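Local coordinates for probable ABC transporter extracellular-binding protein YckB (Bacillus subtilis, PDB 2IEE), which probably serves as the extracellular solute-binding component of an ABC transport system, as a family 3 bacterial solute-binding lipoprotein, at residues A[101-112]-A[203-214]; A[68-76]-A[83-91]. All blocks are in the same frame, centred on the assembly; numbering follows the deposited sequence.

Contact 1. Residues A[101-112]-A[203-214]; sequences FAFSTPYKYSYG and KYMPNKQALVMK
The ring of Tyr-204 lies with one face on Gly-112, whose C sits 3.2 Å above the ring plane, off-centre. Gly-112 CA adds a CH-pi contact, 3.8 Å from the ring centroid. Ala-210 CA and Gln-209 O both lie over one face of the Tyr-107 ring, toward its rim; the first makes a CH-pi contact. The Tyr-107 hydroxyl bonds Glu-50. At the edge of the Phe-101 ring, near its plane, lies Met-213 O.

Antiparallel backbone bonds join the strands at both ends, and a beta bulge shifts the register between Ser-110 and Gly-112. In the middle, Leu-211 N donates to Ser-104 OG at 2.9 Å, and this hydroxyl bonds Thr-105 O in turn. Phe-103 and Val-212 lie side by side, CE1 on CG2 at 3.4 Å.

Lys-108 bends at chi3 (76°) and chi4 (67°), which curls NZ back onto Gln-209 OE1 at 2.7 Å. NZ sits above the carbonyl plane of that amide, and it also forms a salt bridge with Asp-90. Gln-209 NE2 donates to Asn-207 OD1 at 2.9 Å and also bonds Asp-92, while Asn-207 ND2 donates to Met-205 O. An alanine in place of Asn-207 is likely to leave Gln-209 NE2 without one acceptor and Met-205 O without the amide donor. The amides thus form a polar chain from Lys-108 to the backbone of 203-214. The positive charge probably polarises the Gln-209 amide and strengthens its NE2 as a donor.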
loop_
_atom_site.group_PDB
_atom_site.type_symbol
_atom_site.label_atom_id
_atom_site.label_comp_id
_atom_site.label_asym_id
_atom_site.label_seq_id
_atom_site.Cartn_x
_atom_site.Cartn_y
_atom_site.Cartn_z
ATOM N N PHE A 101 -0.515 11.303 -15.856
ATOM C CA PHE A 101 0.663 11.578 -15.032
ATOM C C PHE A 101 1.892 10.772 -15.428
ATOM O O PHE A 101 1.828 9.877 -16.269
ATOM C CB PHE A 101 0.357 11.262 -13.569
ATOM C CG PHE A 101 -0.767 12.063 -12.994
ATOM C CD1 PHE A 101 -0.569 13.384 -12.610
ATOM C CD2 PHE A 101 -2.023 11.493 -12.817
ATOM C CE1 PHE A 101 -1.608 14.134 -12.053
ATOM C CE2 PHE A 101 -3.071 12.228 -12.263
ATOM C CZ PHE A 101 -2.858 13.553 -11.880
ATOM N N ALA A 102 3.012 11.095 -14.797
ATOM C CA ALA A 102 4.255 10.378 -15.034
ATOM C C ALA A 102 4.586 9.614 -13.754
ATOM O O ALA A 102 4.748 10.209 -12.691
ATOM C CB ALA A 102 5.369 11.347 -15.359
ATOM N N PHE A 103 4.673 8.295 -13.859
ATOM C CA PHE A 103 4.995 7.457 -12.712
ATOM C C PHE A 103 6.470 7.090 -12.719
ATOM O O PHE A 103 7.111 7.054 -13.769
ATOM C CB PHE A 103 4.201 6.153 -12.759
ATOM C CG PHE A 103 2.784 6.277 -12.301
ATOM C CD1 PHE A 103 2.478 6.275 -10.947
ATOM C CD2 PHE A 103 1.747 6.331 -13.225
ATOM C CE1 PHE A 103 1.154 6.315 -10.517
ATOM C CE2 PHE A 103 0.422 6.373 -12.811
ATOM C CZ PHE A 103 0.125 6.362 -11.452
ATOM N N SER A 104 7.005 6.811 -11.538
ATOM C CA SER A 104 8.384 6.371 -11.431
ATOM C C SER A 104 8.247 4.867 -11.637
ATOM O O SER A 104 7.133 4.364 -11.774
ATOM C CB SER A 104 8.926 6.629 -10.028
ATOM O OG SER A 104 8.225 5.851 -9.059
ATOM N N THR A 105 9.361 4.149 -11.680
ATOM C CA THR A 105 9.280 2.707 -11.803
ATOM C C THR A 105 8.609 2.310 -10.487
ATOM O O THR A 105 8.696 3.040 -9.502
ATOM C CB THR A 105 10.678 2.069 -11.904
ATOM O OG1 THR A 105 11.549 2.669 -10.937
ATOM C CG2 THR A 105 11.260 2.275 -13.306
ATOM N N PRO A 106 7.912 1.168 -10.456
ATOM C CA PRO A 106 7.243 0.750 -9.221
ATOM C C PRO A 106 8.215 0.315 -8.122
ATOM O O PRO A 106 9.296 -0.191 -8.411
ATOM C CB PRO A 106 6.355 -0.412 -9.673
ATOM C CG PRO A 106 6.237 -0.231 -11.185
ATOM C CD PRO A 106 7.613 0.242 -11.560
ATOM N N TYR A 107 7.832 0.530 -6.866
ATOM C CA TYR A 107 8.665 0.103 -5.750
ATOM C C TYR A 107 7.906 -0.799 -4.770
ATOM O O TYR A 107 8.385 -1.095 -3.674
ATOM C CB TYR A 107 9.309 1.295 -5.025
ATOM C CG TYR A 107 8.479 2.552 -4.898
ATOM C CD1 TYR A 107 7.384 2.608 -4.046
ATOM C CD2 TYR A 107 8.841 3.713 -5.581
ATOM C CE1 TYR A 107 6.671 3.789 -3.866
ATOM C CE2 TYR A 107 8.135 4.905 -5.408
ATOM C CZ TYR A 107 7.051 4.934 -4.549
ATOM O OH TYR A 107 6.349 6.101 -4.353
ATOM N N LYS A 108 6.719 -1.235 -5.179
ATOM C CA LYS A 108 5.910 -2.149 -4.380
ATOM C C LYS A 108 4.929 -2.894 -5.274
ATOM O O LYS A 108 4.240 -2.292 -6.094
ATOM C CB LYS A 108 5.142 -1.422 -3.266
ATOM C CG LYS A 108 4.301 -2.373 -2.404
ATOM C CD LYS A 108 4.013 -1.823 -1.003
ATOM C CE LYS A 108 2.939 -0.745 -1.009
ATOM N NZ LYS A 108 1.606 -1.280 -1.387
ATOM N N TYR A 109 4.892 -4.212 -5.115
ATOM C CA TYR A 109 3.993 -5.064 -5.877
ATOM C C TYR A 109 3.213 -5.882 -4.857
ATOM O O TYR A 109 3.783 -6.388 -3.891
ATOM C CB TYR A 109 4.783 -6.000 -6.795
ATOM C CG TYR A 109 5.665 -5.287 -7.796
ATOM C CD1 TYR A 109 6.845 -4.663 -7.397
ATOM C CD2 TYR A 109 5.320 -5.242 -9.146
ATOM C CE1 TYR A 109 7.665 -4.013 -8.321
ATOM C CE2 TYR A 109 6.132 -4.593 -10.080
ATOM C CZ TYR A 109 7.299 -3.984 -9.659
ATOM O OH TYR A 109 8.104 -3.347 -10.571
ATOM N N SER A 110 1.911 -6.007 -5.062
ATOM C CA SER A 110 1.100 -6.757 -4.129
ATOM C C SER A 110 -0.167 -7.238 -4.818
ATOM O O SER A 110 -0.301 -7.149 -6.042
ATOM C CB SER A 110 0.755 -5.875 -2.924
ATOM O OG SER A 110 0.139 -6.626 -1.889
ATOM N N TYR A 111 -1.077 -7.768 -4.014
ATOM C CA TYR A 111 -2.362 -8.273 -4.473
ATOM C C TYR A 111 -3.218 -8.512 -3.225
ATOM O O TYR A 111 -2.702 -8.524 -2.110
ATOM C CB TYR A 111 -2.179 -9.571 -5.276
ATOM C CG TYR A 111 -1.343 -10.624 -4.593
ATOM C CD1 TYR A 111 -1.864 -11.402 -3.565
ATOM C CD2 TYR A 111 -0.022 -10.833 -4.971
ATOM C CE1 TYR A 111 -1.083 -12.370 -2.924
ATOM C CE2 TYR A 111 0.769 -11.790 -4.339
ATOM C CZ TYR A 111 0.235 -12.554 -3.319
ATOM O OH TYR A 111 1.028 -13.499 -2.705
ATOM N N GLY A 112 -4.521 -8.683 -3.412
ATOM C CA GLY A 112 -5.395 -8.907 -2.278
ATOM C C GLY A 112 -5.458 -10.360 -1.843
ATOM O O GLY A 112 -5.202 -11.266 -2.633
ATOM N N LYS A 203 -6.080 -15.331 -4.187
ATOM C CA LYS A 203 -5.221 -14.208 -4.562
ATOM C C LYS A 203 -5.988 -13.477 -5.667
ATOM O O LYS A 203 -6.426 -14.097 -6.632
ATOM C CB LYS A 203 -3.873 -14.701 -5.105
ATOM C CG LYS A 203 -3.034 -15.537 -4.136
ATOM C CD LYS A 203 -1.777 -16.061 -4.836
ATOM C CE LYS A 203 -0.828 -16.788 -3.872
ATOM N NZ LYS A 203 -1.455 -17.970 -3.222
ATOM N N TYR A 204 -6.158 -12.166 -5.528
ATOM C CA TYR A 204 -6.906 -11.414 -6.522
ATOM C C TYR A 204 -6.437 -9.972 -6.677
ATOM O O TYR A 204 -5.822 -9.395 -5.779
ATOM C CB TYR A 204 -8.395 -11.400 -6.157
ATOM C CG TYR A 204 -8.636 -10.877 -4.759
ATOM C CD1 TYR A 204 -8.470 -11.708 -3.655
ATOM C CD2 TYR A 204 -8.923 -9.533 -4.531
ATOM C CE1 TYR A 204 -8.574 -11.223 -2.367
ATOM C CE2 TYR A 204 -9.027 -9.031 -3.235
ATOM C CZ TYR A 204 -8.844 -9.885 -2.158
ATOM O OH TYR A 204 -8.875 -9.408 -0.871
HETATM N N MSE A 205 -6.748 -9.407 -7.837
HETATM C CA MSE A 205 -6.432 -8.022 -8.152
HETATM C C MSE A 205 -4.992 -7.577 -7.930
HETATM O O MSE A 205 -4.714 -6.794 -7.019
HETATM C CB MSE A 205 -7.351 -7.102 -7.353
HETATM C CG MSE A 205 -7.247 -5.643 -7.751
HETATM SE SE MSE A 205 -7.791 -4.488 -6.314
HETATM C CE MSE A 205 -9.448 -5.386 -5.863
ATOM N N PRO A 206 -4.059 -8.046 -8.770
ATOM C CA PRO A 206 -2.661 -7.639 -8.603
ATOM C C PRO A 206 -2.556 -6.115 -8.727
ATOM O O PRO A 206 -3.383 -5.485 -9.381
ATOM C CB PRO A 206 -1.954 -8.367 -9.741
ATOM C CG PRO A 206 -3.007 -8.402 -10.815
ATOM C CD PRO A 206 -4.247 -8.786 -10.030
ATOM N N ASN A 207 -1.546 -5.529 -8.092
ATOM C CA ASN A 207 -1.364 -4.084 -8.130
ATOM C C ASN A 207 0.072 -3.697 -7.805
ATOM O O ASN A 207 0.820 -4.485 -7.220
ATOM C CB ASN A 207 -2.327 -3.410 -7.135
ATOM C CG ASN A 207 -2.149 -3.915 -5.693
ATOM O OD1 ASN A 207 -1.184 -3.567 -5.004
ATOM N ND2 ASN A 207 -3.082 -4.738 -5.241
ATOM N N LYS A 208 0.454 -2.490 -8.205
ATOM C CA LYS A 208 1.787 -1.965 -7.950
ATOM C C LYS A 208 1.696 -0.466 -7.719
ATOM O O LYS A 208 0.828 0.208 -8.285
ATOM C CB LYS A 208 2.726 -2.267 -9.124
ATOM C CG LYS A 208 2.284 -1.741 -10.485
ATOM C CD LYS A 208 3.197 -2.303 -11.578
ATOM C CE LYS A 208 2.710 -1.969 -12.983
ATOM N NZ LYS A 208 3.595 -2.586 -14.020
ATOM N N GLN A 209 2.585 0.053 -6.876
ATOM C CA GLN A 209 2.597 1.474 -6.551
ATOM C C GLN A 209 3.911 2.150 -6.934
ATOM O O GLN A 209 4.981 1.530 -6.941
ATOM C CB GLN A 209 2.337 1.681 -5.055
ATOM C CG GLN A 209 1.015 1.132 -4.563
ATOM C CD GLN A 209 0.967 -0.380 -4.590
ATOM O OE1 GLN A 209 1.840 -1.043 -4.041
ATOM N NE2 GLN A 209 -0.063 -0.932 -5.220
ATOM N N ALA A 210 3.822 3.437 -7.245
ATOM C CA ALA A 210 4.993 4.201 -7.647
ATOM C C ALA A 210 4.779 5.670 -7.347
ATOM O O ALA A 210 3.680 6.078 -6.967
ATOM C CB ALA A 210 5.248 4.011 -9.151
ATOM N N LEU A 211 5.829 6.464 -7.531
ATOM C CA LEU A 211 5.754 7.897 -7.294
ATOM C C LEU A 211 5.011 8.577 -8.444
ATOM O O LEU A 211 5.277 8.306 -9.618
ATOM C CB LEU A 211 7.156 8.487 -7.172
ATOM C CG LEU A 211 7.191 9.960 -6.761
ATOM C CD1 LEU A 211 6.756 10.099 -5.296
ATOM C CD2 LEU A 211 8.601 10.512 -6.971
ATOM N N VAL A 212 4.090 9.467 -8.100
ATOM C CA VAL A 212 3.294 10.171 -9.101
ATOM C C VAL A 212 3.745 11.615 -9.302
ATOM O O VAL A 212 3.889 12.374 -8.342
ATOM C CB VAL A 212 1.800 10.196 -8.703
ATOM C CG1 VAL A 212 0.963 10.675 -9.870
ATOM C CG2 VAL A 212 1.351 8.810 -8.245
HETATM N N MSE A 213 3.984 11.992 -10.550
HETATM C CA MSE A 213 4.380 13.360 -10.842
HETATM C C MSE A 213 3.784 13.859 -12.153
HETATM O O MSE A 213 3.252 13.077 -12.948
HETATM C CB MSE A 213 5.914 13.502 -10.815
HETATM C CG MSE A 213 6.702 12.464 -11.588
HETATM SE SE MSE A 213 8.469 12.044 -10.817
HETATM C CE MSE A 213 8.292 10.120 -10.881
ATOM N N LYS A 214 3.835 15.172 -12.351
ATOM C CA LYS A 214 3.293 15.798 -13.554
ATOM C C LYS A 214 3.899 15.099 -14.765
ATOM O O LYS A 214 5.112 14.946 -14.852
ATOM C CB LYS A 214 3.653 17.288 -13.550
ATOM C CG LYS A 214 2.798 18.172 -14.441
ATOM C CD LYS A 214 3.211 19.630 -14.265
ATOM C CE LYS A 214 2.419 20.565 -15.160
ATOM N NZ LYS A 214 2.949 21.963 -15.080
#

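Contact 2. Residues A[68-76]-A[83-91]; sequences KEMGIDGML and QVDAAANDI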
loop_
_atom_site.group_PDB
_atom_site.type_symbol
_atom_site.label_atom_id
_atom_site.label_comp_id
_atom_site.label_asym_id
_atom_site.label_seq_id
_atom_site.Cartn_x
_atom_site.Cartn_y
_atom_site.Cartn_z
ATOM N N LYS A 68 4.333 17.169 2.351
ATOM C CA LYS A 68 3.110 17.909 2.604
ATOM C C LYS A 68 2.013 16.887 2.850
ATOM O O LYS A 68 1.630 16.141 1.949
ATOM C CB LYS A 68 2.746 18.782 1.399
ATOM C CG LYS A 68 3.684 19.958 1.165
ATOM C CD LYS A 68 3.705 20.904 2.358
ATOM C CE LYS A 68 4.610 22.099 2.095
ATOM N NZ LYS A 68 4.728 22.987 3.287
ATOM N N GLU A 69 1.519 16.853 4.079
ATOM C CA GLU A 69 0.476 15.918 4.456
ATOM C C GLU A 69 -0.897 16.444 4.074
ATOM O O GLU A 69 -1.244 17.577 4.399
ATOM C CB GLU A 69 0.541 15.660 5.957
ATOM C CG GLU A 69 1.842 15.007 6.384
ATOM C CD GLU A 69 1.941 14.836 7.879
ATOM O OE1 GLU A 69 0.927 14.444 8.494
ATOM O OE2 GLU A 69 3.028 15.080 8.440
HETATM N N MSE A 70 -1.668 15.609 3.382
HETATM C CA MSE A 70 -3.011 15.968 2.938
HETATM C C MSE A 70 -3.796 14.709 2.570
HETATM O O MSE A 70 -3.217 13.636 2.396
HETATM C CB MSE A 70 -2.926 16.891 1.717
HETATM C CG MSE A 70 -2.211 16.263 0.526
HETATM SE SE MSE A 70 -2.121 17.398 -1.037
HETATM C CE MSE A 70 -0.617 18.493 -0.517
ATOM N N GLY A 71 -5.113 14.846 2.448
ATOM C CA GLY A 71 -5.938 13.707 2.087
ATOM C C GLY A 71 -5.639 13.252 0.671
ATOM O O GLY A 71 -5.065 14.005 -0.118
ATOM N N ILE A 72 -6.024 12.023 0.344
ATOM C CA ILE A 72 -5.782 11.488 -0.989
ATOM C C ILE A 72 -6.498 12.352 -2.026
ATOM O O ILE A 72 -6.036 12.500 -3.158
ATOM C CB ILE A 72 -6.283 10.028 -1.104
ATOM C CG1 ILE A 72 -5.906 9.444 -2.471
ATOM C CG2 ILE A 72 -7.786 9.977 -0.908
ATOM C CD1 ILE A 72 -4.411 9.259 -2.675
ATOM N N ASP A 73 -7.625 12.932 -1.624
ATOM C CA ASP A 73 -8.405 13.780 -2.513
ATOM C C ASP A 73 -7.693 15.105 -2.769
ATOM O O ASP A 73 -7.210 15.748 -1.841
ATOM C CB ASP A 73 -9.786 14.047 -1.907
ATOM C CG ASP A 73 -10.639 14.945 -2.781
ATOM O OD1 ASP A 73 -10.850 14.594 -3.966
ATOM O OD2 ASP A 73 -11.099 15.998 -2.287
ATOM N N GLY A 74 -7.636 15.507 -4.034
ATOM C CA GLY A 74 -6.985 16.755 -4.385
ATOM C C GLY A 74 -5.475 16.638 -4.453
ATOM O O GLY A 74 -4.783 17.579 -4.841
HETATM N N MSE A 75 -4.962 15.474 -4.075
HETATM C CA MSE A 75 -3.528 15.233 -4.089
HETATM C C MSE A 75 -3.025 15.270 -5.526
HETATM O O MSE A 75 -2.063 15.970 -5.841
HETATM C CB MSE A 75 -3.228 13.874 -3.453
HETATM C CG MSE A 75 -1.772 13.649 -3.093
HETATM SE SE MSE A 75 -1.537 12.005 -2.087
HETATM C CE MSE A 75 -1.957 12.654 -0.315
ATOM N N LEU A 76 -3.682 14.514 -6.398
ATOM C CA LEU A 76 -3.300 14.469 -7.803
ATOM C C LEU A 76 -3.459 15.849 -8.430
ATOM O O LEU A 76 -2.704 16.222 -9.329
ATOM C CB LEU A 76 -4.172 13.459 -8.551
ATOM C CG LEU A 76 -4.060 11.997 -8.120
ATOM C CD1 LEU A 76 -5.213 11.209 -8.709
ATOM C CD2 LEU A 76 -2.732 11.420 -8.572
ATOM N N GLN A 83 1.426 22.533 -7.173
ATOM C CA GLN A 83 1.441 22.774 -5.734
ATOM C C GLN A 83 2.554 21.938 -5.097
ATOM O O GLN A 83 3.269 22.398 -4.208
ATOM C CB GLN A 83 0.087 22.389 -5.138
ATOM C CG GLN A 83 -0.131 22.836 -3.703
ATOM C CD GLN A 83 -1.493 22.421 -3.171
ATOM O OE1 GLN A 83 -2.523 22.694 -3.792
ATOM N NE2 GLN A 83 -1.506 21.761 -2.014
ATOM N N VAL A 84 2.692 20.705 -5.564
ATOM C CA VAL A 84 3.721 19.807 -5.068
ATOM C C VAL A 84 4.442 19.235 -6.278
ATOM O O VAL A 84 3.914 19.284 -7.388
ATOM C CB VAL A 84 3.106 18.654 -4.261
ATOM C CG1 VAL A 84 2.474 19.189 -2.989
ATOM C CG2 VAL A 84 2.071 17.934 -5.104
ATOM N N ASP A 85 5.641 18.698 -6.070
ATOM C CA ASP A 85 6.418 18.121 -7.163
ATOM C C ASP A 85 6.033 16.672 -7.447
ATOM O O ASP A 85 6.254 16.158 -8.549
ATOM C CB ASP A 85 7.916 18.181 -6.846
ATOM C CG ASP A 85 8.408 19.597 -6.614
ATOM O OD1 ASP A 85 8.078 20.485 -7.423
ATOM O OD2 ASP A 85 9.135 19.820 -5.627
ATOM N N ALA A 86 5.456 16.007 -6.454
ATOM C CA ALA A 86 5.061 14.623 -6.619
ATOM C C ALA A 86 4.161 14.189 -5.480
ATOM O O ALA A 86 4.035 14.885 -4.475
ATOM C CB ALA A 86 6.301 13.735 -6.670
ATOM N N ALA A 87 3.532 13.032 -5.653
ATOM C CA ALA A 87 2.649 12.476 -4.639
ATOM C C ALA A 87 3.053 11.021 -4.395
ATOM O O ALA A 87 3.217 10.244 -5.342
ATOM C CB ALA A 87 1.204 12.551 -5.105
ATOM N N ALA A 88 3.232 10.671 -3.126
ATOM C CA ALA A 88 3.616 9.316 -2.736
ATOM C C ALA A 88 2.601 8.855 -1.703
ATOM O O ALA A 88 2.693 9.204 -0.528
ATOM C CB ALA A 88 5.015 9.319 -2.134
ATOM N N ASN A 89 1.628 8.067 -2.136
ATOM C CA ASN A 89 0.601 7.630 -1.213
ATOM C C ASN A 89 -0.026 6.310 -1.629
ATOM O O ASN A 89 -1.240 6.229 -1.796
ATOM C CB ASN A 89 -0.485 8.710 -1.119
ATOM C CG ASN A 89 -1.361 8.555 0.116
ATOM O OD1 ASN A 89 -2.575 8.752 0.056
ATOM N ND2 ASN A 89 -0.742 8.218 1.248
ATOM N N ASP A 90 0.801 5.287 -1.816
ATOM C CA ASP A 90 0.303 3.967 -2.178
ATOM C C ASP A 90 -0.632 4.032 -3.394
ATOM O O ASP A 90 -1.636 3.322 -3.459
ATOM C CB ASP A 90 -0.435 3.380 -0.968
ATOM C CG ASP A 90 -0.454 1.867 -0.968
ATOM O OD1 ASP A 90 0.626 1.253 -1.127
ATOM O OD2 ASP A 90 -1.548 1.293 -0.792
ATOM N N ILE A 91 -0.291 4.877 -4.361
ATOM C CA ILE A 91 -1.113 5.039 -5.550
ATOM C C ILE A 91 -0.785 3.998 -6.617
ATOM O O ILE A 91 0.355 3.893 -7.070
ATOM C CB ILE A 91 -0.934 6.450 -6.126
ATOM C CG1 ILE A 91 -1.219 7.479 -5.029
ATOM C CG2 ILE A 91 -1.872 6.657 -7.301
ATOM C CD1 ILE A 91 -0.911 8.903 -5.415
#
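The backbones of 68-76 and 83-91 stay well apart, with nearest CA pairs from 6.8 Å (Met-75 to Ala-87) to 7.9 Å (Lys-68 to Val-84), and no hydrogen bond joins them. Side chains fill the interval. Met-75, a selenomethionine, reaches across to the other segment. Its CG lies anti to the backbone N (chi1 -166°) and rests on Ala-87 CB at 3.8 Å. Beyond this, SE meets Asn-89 CB at 3.6 Å, the two side chains crossing at about a right angle.

The segments are the two ends of a beta-alpha-beta crossover. Strand 64-69 leads through helix 75-81 to the parallel strand 86-87, and strand 22-27 lies between the two strands in the sheet. Gly-74 is the N-cap of the helix, with a positive phi that suits glycine. Val-24 and Ala-26 of the middle strand touch side chains of this contact.

At one end, selenomethionine Met-70 and Val-84 meet tip to tip, CE to CG1 at 4.0 Å. The Gln-83 side chain comes toward Met-70, its NE2 3.7 Å from the same CE. At the other end, Ile-72 CD1 lies 4.3 Å from Ile-91 CG1, and Leu-76 CD2 is 4.4 Å from Ile-91 CD1.

How the contacts relate
Contact 1 is the more buried of the two, and its centre lies nearer the middle of the chain. Contact 2 is partly buried, with some of its touching residues exposed. Contact 1 pairs neighbouring strands of the mixed sheet, so backbone bonds run its length, with polar and aromatic side chains beside them. Contact 2 joins the ends of a crossover in the parallel sheet and relies on apolar contacts. The centres are about 15 Å apart, yet the contacts touch through the Lys-108 to Asp-90 salt bridge. A probable hydrogen bond also runs between Ala-87 N and Val-212 O, at 2.8 Å. Residues 83-91 thus lie against the strands of contact 1.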